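Local coordinates for protein short chain dehydrogenase/reductase (Acinetobacter baumannii, PDB 4IUY) that probably catalyses the nicotinamide-dependent oxidation or reduction of a small-molecule substrate, as a Rossmann-fold member of the short-chain dehydrogenase/reductase family, at residues E45-K49 and E50-I54; L64-L67 and E68-K72. All coordinates share one frame; numbering follows the deposited sequence.

Interaction 1 ends helix 38-49 and turns the chain into strand 53-58; interaction 2 follows in series, being the first turns of helix 65-75, which leads on to strand 79-83. Both belong to the successive beta-alpha-beta units that open the Rossmann fold, and their centres are about 12 Å apart. The helices meet side to side: Ala48 CB packs on Ile71 CG2 at 3.7 Å, and the backbone N of Glu45 is 4.1 Å from Ile71 CD1. At the same interface Glu45 OE1 comes within 4.1 Å of Leu67 CD1. The model is of the apo form, and both are structural, a helix end and a run of helix, in what is, in this family, the dinucleotide-binding half.

Interaction 1 of 2, residues E45-K49 and E50-I54; sequences ELFAK and EGANI
Phe47 and Ala48, on the last turn of helix 38-49, hold Ile54 on the side where the contact is tight. Ile54 reaches back to the helix with its delta methyl: CD1 lies 3.9 Å from Phe47 CB, while CG1 meets Ala48 CB at 4.0 Å. The first torsion of Ile54 (chi1 -62°) sets CG1 opposite its own carbonyl carbon, and this ethyl branch is the one that does the touching. Ala52 adds its methyl to the same side, 4.0 Å from Phe47 CB and close to the plane of the phenyl ring, at its edge. The ring itself runs on away from the turn, towards Leu248 and Ala251 of helix 244-251.

Between helix and strand the backbone forms a Schellman motif with Gly51, at positive phi, as its C-prime residue. Ala52 N donates to Phe47 O at 2.9 Å, closing the wider loop, and inside it Gly51 N donates to Ala48 O at 2.8 Å. That inner bond arrives from above the carbonyl plane, 63° out of it, and not on a lone pair. The turn joins helix 38-49 to strand 53-58 within the beta-alpha-beta unit that starts at strand 29-32. Ala48 CA also makes a CA-H...O contact with Ala52 O (3.5 Å).

Lys49 and Glu50 make up the looser, more solvent-exposed side. Glu50 N gives a last helical bond to Leu46 O, and chi1 of -66° sets Glu50 CG beside its own backbone N, 3.5 Å from Leu46 O; the bend at chi2 then turns the carboxylate. The Lys49 chain heads away from the turn, and its NZ stays 5.8 Å from Glu50 OE2: opposite charges near each other without a salt bridge.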
loop_
_atom_site.group_PDB
_atom_site.type_symbol
_atom_site.label_atom_id
_atom_site.label_comp_id
_atom_site.label_asym_id
_atom_site.label_seq_id
_atom_site.Cartn_x
_atom_site.Cartn_y
_atom_site.Cartn_z
ATOM N N GLU D 45 3.192 32.679 0.746
ATOM C CA GLU D 45 2.230 33.653 1.208
ATOM C C GLU D 45 1.413 33.113 2.369
ATOM O O GLU D 45 1.100 33.847 3.303
ATOM C CB GLU D 45 1.358 34.081 0.049
ATOM C CG GLU D 45 0.572 35.305 0.309
ATOM C CD GLU D 45 0.428 36.141 -0.917
ATOM O OE1 GLU D 45 1.056 35.814 -1.946
ATOM O OE2 GLU D 45 -0.378 37.086 -0.868
ATOM N N LEU D 46 1.098 31.824 2.316
ATOM C CA LEU D 46 0.384 31.157 3.395
ATOM C C LEU D 46 1.143 31.255 4.735
ATOM O O LEU D 46 0.569 31.670 5.741
ATOM C CB LEU D 46 0.130 29.681 3.043
ATOM C CG LEU D 46 -0.348 28.836 4.235
ATOM C CD1 LEU D 46 -1.735 29.286 4.668
ATOM C CD2 LEU D 46 -0.346 27.360 3.924
ATOM N N PHE D 47 2.420 30.874 4.764
ATOM C CA PHE D 47 3.165 30.928 6.028
ATOM C C PHE D 47 3.407 32.382 6.500
ATOM O O PHE D 47 3.336 32.668 7.692
ATOM C CB PHE D 47 4.461 30.099 5.954
ATOM C CG PHE D 47 4.225 28.603 6.109
ATOM C CD1 PHE D 47 4.210 28.016 7.365
ATOM C CD2 PHE D 47 3.948 27.805 5.006
ATOM C CE1 PHE D 47 3.966 26.661 7.520
ATOM C CE2 PHE D 47 3.698 26.442 5.151
ATOM C CZ PHE D 47 3.700 25.868 6.413
ATOM N N ALA D 48 3.621 33.298 5.562
ATOM C CA ALA D 48 3.783 34.717 5.907
ATOM C C ALA D 48 2.501 35.271 6.530
ATOM O O ALA D 48 2.544 35.954 7.540
ATOM C CB ALA D 48 4.163 35.535 4.669
ATOM N N LYS D 49 1.359 34.926 5.943
ATOM C CA LYS D 49 0.073 35.341 6.481
ATOM C C LYS D 49 -0.112 34.806 7.902
ATOM O O LYS D 49 -0.698 35.474 8.747
ATOM C CB LYS D 49 -1.031 34.847 5.557
ATOM C CG LYS D 49 -2.347 35.589 5.589
ATOM C CD LYS D 49 -3.386 34.704 4.940
ATOM C CE LYS D 49 -2.813 34.080 3.644
ATOM N NZ LYS D 49 -3.609 32.923 3.134
ATOM N N GLU D 50 0.434 33.624 8.174
ATOM C CA GLU D 50 0.358 33.041 9.513
ATOM C C GLU D 50 1.480 33.554 10.446
ATOM O O GLU D 50 1.723 32.975 11.507
ATOM C CB GLU D 50 0.364 31.502 9.449
ATOM C CG GLU D 50 -0.881 30.925 8.783
ATOM C CD GLU D 50 -2.141 31.374 9.496
ATOM O OE1 GLU D 50 -2.171 31.276 10.740
ATOM O OE2 GLU D 50 -3.072 31.883 8.826
ATOM N N GLY D 51 2.176 34.616 10.026
ATOM C CA GLY D 51 3.170 35.278 10.865
ATOM C C GLY D 51 4.544 34.625 10.890
ATOM O O GLY D 51 5.354 34.927 11.745
ATOM N N ALA D 52 4.810 33.723 9.953
ATOM C CA ALA D 52 6.103 33.043 9.880
ATOM C C ALA D 52 7.056 33.782 8.941
ATOM O O ALA D 52 6.631 34.389 7.949
ATOM C CB ALA D 52 5.925 31.578 9.411
ATOM N N ASN D 53 8.345 33.699 9.249
ATOM C CA ASN D 53 9.371 34.253 8.382
ATOM C C ASN D 53 9.687 33.339 7.195
ATOM O O ASN D 53 9.603 32.130 7.295
ATOM C CB ASN D 53 10.637 34.559 9.193
ATOM C CG ASN D 53 10.362 35.503 10.345
ATOM O OD1 ASN D 53 9.970 36.655 10.140
ATOM N ND2 ASN D 53 10.552 35.021 11.563
ATOM N N ILE D 54 10.095 33.928 6.083
ATOM C CA ILE D 54 10.130 33.218 4.812
ATOM C C ILE D 54 11.530 33.179 4.192
ATOM O O ILE D 54 12.173 34.212 4.035
ATOM C CB ILE D 54 9.149 33.906 3.803
ATOM C CG1 ILE D 54 7.722 33.842 4.334
ATOM C CG2 ILE D 54 9.207 33.255 2.450
ATOM C CD1 ILE D 54 7.269 32.411 4.603
#

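Interaction 2 of 2, residues L64-L67 and E68-K72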
loop_
_atom_site.group_PDB
_atom_site.type_symbol
_atom_site.label_atom_id
_atom_site.label_comp_id
_atom_site.label_asym_id
_atom_site.label_seq_id
_atom_site.Cartn_x
_atom_site.Cartn_y
_atom_site.Cartn_z
ATOM N N LEU D 64 11.444 35.907 -8.117
ATOM C CA LEU D 64 11.062 36.041 -6.705
ATOM C C LEU D 64 10.756 37.470 -6.230
ATOM O O LEU D 64 10.188 37.663 -5.161
ATOM C CB LEU D 64 12.144 35.442 -5.795
ATOM C CG LEU D 64 12.341 33.930 -5.970
ATOM C CD1 LEU D 64 13.315 33.408 -4.911
ATOM C CD2 LEU D 64 11.015 33.095 -6.024
ATOM N N LYS D 65 11.174 38.472 -6.994
ATOM C CA LYS D 65 11.175 39.851 -6.493
ATOM C C LYS D 65 9.800 40.428 -6.165
ATOM O O LYS D 65 9.674 41.091 -5.129
ATOM C CB LYS D 65 11.864 40.793 -7.503
ATOM C CG LYS D 65 13.329 40.507 -7.762
ATOM C CD LYS D 65 14.208 40.595 -6.537
ATOM C CE LYS D 65 15.677 40.489 -6.960
ATOM N NZ LYS D 65 16.658 40.567 -5.832
ATOM N N GLU D 66 8.779 40.201 -7.001
ATOM C CA GLU D 66 7.440 40.717 -6.651
ATOM C C GLU D 66 6.931 40.155 -5.338
ATOM O O GLU D 66 6.407 40.900 -4.508
ATOM C CB GLU D 66 6.335 40.427 -7.672
ATOM C CG GLU D 66 6.437 40.940 -9.045
ATOM C CD GLU D 66 5.102 40.754 -9.772
ATOM O OE1 GLU D 66 4.082 40.446 -9.110
ATOM O OE2 GLU D 66 5.078 40.877 -11.009
ATOM N N LEU D 67 7.065 38.833 -5.189
ATOM C CA LEU D 67 6.557 38.108 -4.047
ATOM C C LEU D 67 7.181 38.615 -2.764
ATOM O O LEU D 67 6.467 38.880 -1.807
ATOM C CB LEU D 67 6.855 36.610 -4.216
ATOM C CG LEU D 67 6.493 35.608 -3.119
ATOM C CD1 LEU D 67 4.993 35.544 -2.902
ATOM C CD2 LEU D 67 7.075 34.213 -3.450
ATOM N N GLU D 68 8.507 38.782 -2.768
ATOM C CA GLU D 68 9.236 39.330 -1.623
ATOM C C GLU D 68 8.634 40.670 -1.181
ATOM O O GLU D 68 8.341 40.882 -0.008
ATOM C CB GLU D 68 10.710 39.498 -1.976
ATOM C CG GLU D 68 11.568 40.128 -0.896
ATOM C CD GLU D 68 13.018 40.286 -1.331
ATOM O OE1 GLU D 68 13.274 40.397 -2.554
ATOM O OE2 GLU D 68 13.903 40.338 -0.447
ATOM N N SER D 69 8.406 41.547 -2.145
ATOM C CA SER D 69 7.852 42.869 -1.845
ATOM C C SER D 69 6.444 42.801 -1.300
ATOM O O SER D 69 6.122 43.530 -0.359
ATOM C CB SER D 69 7.863 43.776 -3.071
ATOM O OG SER D 69 9.183 44.012 -3.482
ATOM N N HIS D 70 5.602 41.979 -1.924
ATOM C CA HIS D 70 4.227 41.826 -1.472
ATOM C C HIS D 70 4.217 41.385 -0.024
ATOM O O HIS D 70 3.552 41.966 0.810
ATOM C CB HIS D 70 3.450 40.817 -2.339
ATOM C CG HIS D 70 3.045 41.344 -3.676
ATOM N ND1 HIS D 70 2.550 42.623 -3.860
ATOM C CD2 HIS D 70 3.060 40.763 -4.901
ATOM C CE1 HIS D 70 2.275 42.802 -5.143
ATOM N NE2 HIS D 70 2.567 41.685 -5.795
ATOM N N ILE D 71 5.032 40.387 0.260
ATOM C CA ILE D 71 5.098 39.753 1.573
ATOM C C ILE D 71 5.659 40.681 2.661
ATOM O O ILE D 71 5.098 40.757 3.758
ATOM C CB ILE D 71 5.914 38.443 1.511
ATOM C CG1 ILE D 71 5.141 37.396 0.707
ATOM C CG2 ILE D 71 6.272 37.961 2.917
ATOM C CD1 ILE D 71 5.681 35.999 0.825
ATOM N N LYS D 72 6.747 41.379 2.361
ATOM C CA LYS D 72 7.266 42.332 3.320
ATOM C C LYS D 72 6.214 43.407 3.616
ATOM O O LYS D 72 5.911 43.676 4.770
ATOM C CB LYS D 72 8.566 42.974 2.796
ATOM C CG LYS D 72 9.736 42.003 2.776
ATOM C CD LYS D 72 10.872 42.501 1.931
ATOM C CE LYS D 72 11.671 43.547 2.672
ATOM N NZ LYS D 72 12.233 42.922 3.890
#
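Apolar packing in this stretch of helix falls to Leu67 and Ile71, one turn apart, which lie side by side and point the same way, CD1 to CD1 at 3.8 Å. The gamma carbon CG1 of Ile71 also sits 3.2 Å from Leu67 O, because chi1 of -69° swings that branch back beside the backbone N.

Backbone hydrogen bonds repeat in the i to i+4 pattern of an alpha helix: Glu68 N to Leu64 O, Ser69 N to Lys65 O, His70 N to Glu66 O and Ile71 N to Leu67 O. Lys65 O takes a second, weak bond from Ser69 OG at 3.4 Å.

Polar side chains line the outer surface in pairs that approach without bonding. Glu66 OE1 stands 3.8 Å from His70 NE2, with carboxylate and imidazole planes nearly perpendicular (83°). Lys65 runs alongside Glu68, NZ to OE1 4.7 Å, so any attraction is probably modest.

Inward, Leu67 packs on His41 and Ala44 of helix 38-49 and on Ile56 of strand 53-58; Ile71 covers Ala44 of that helix, and with Glu68 also meets Val79 of strand 79-83.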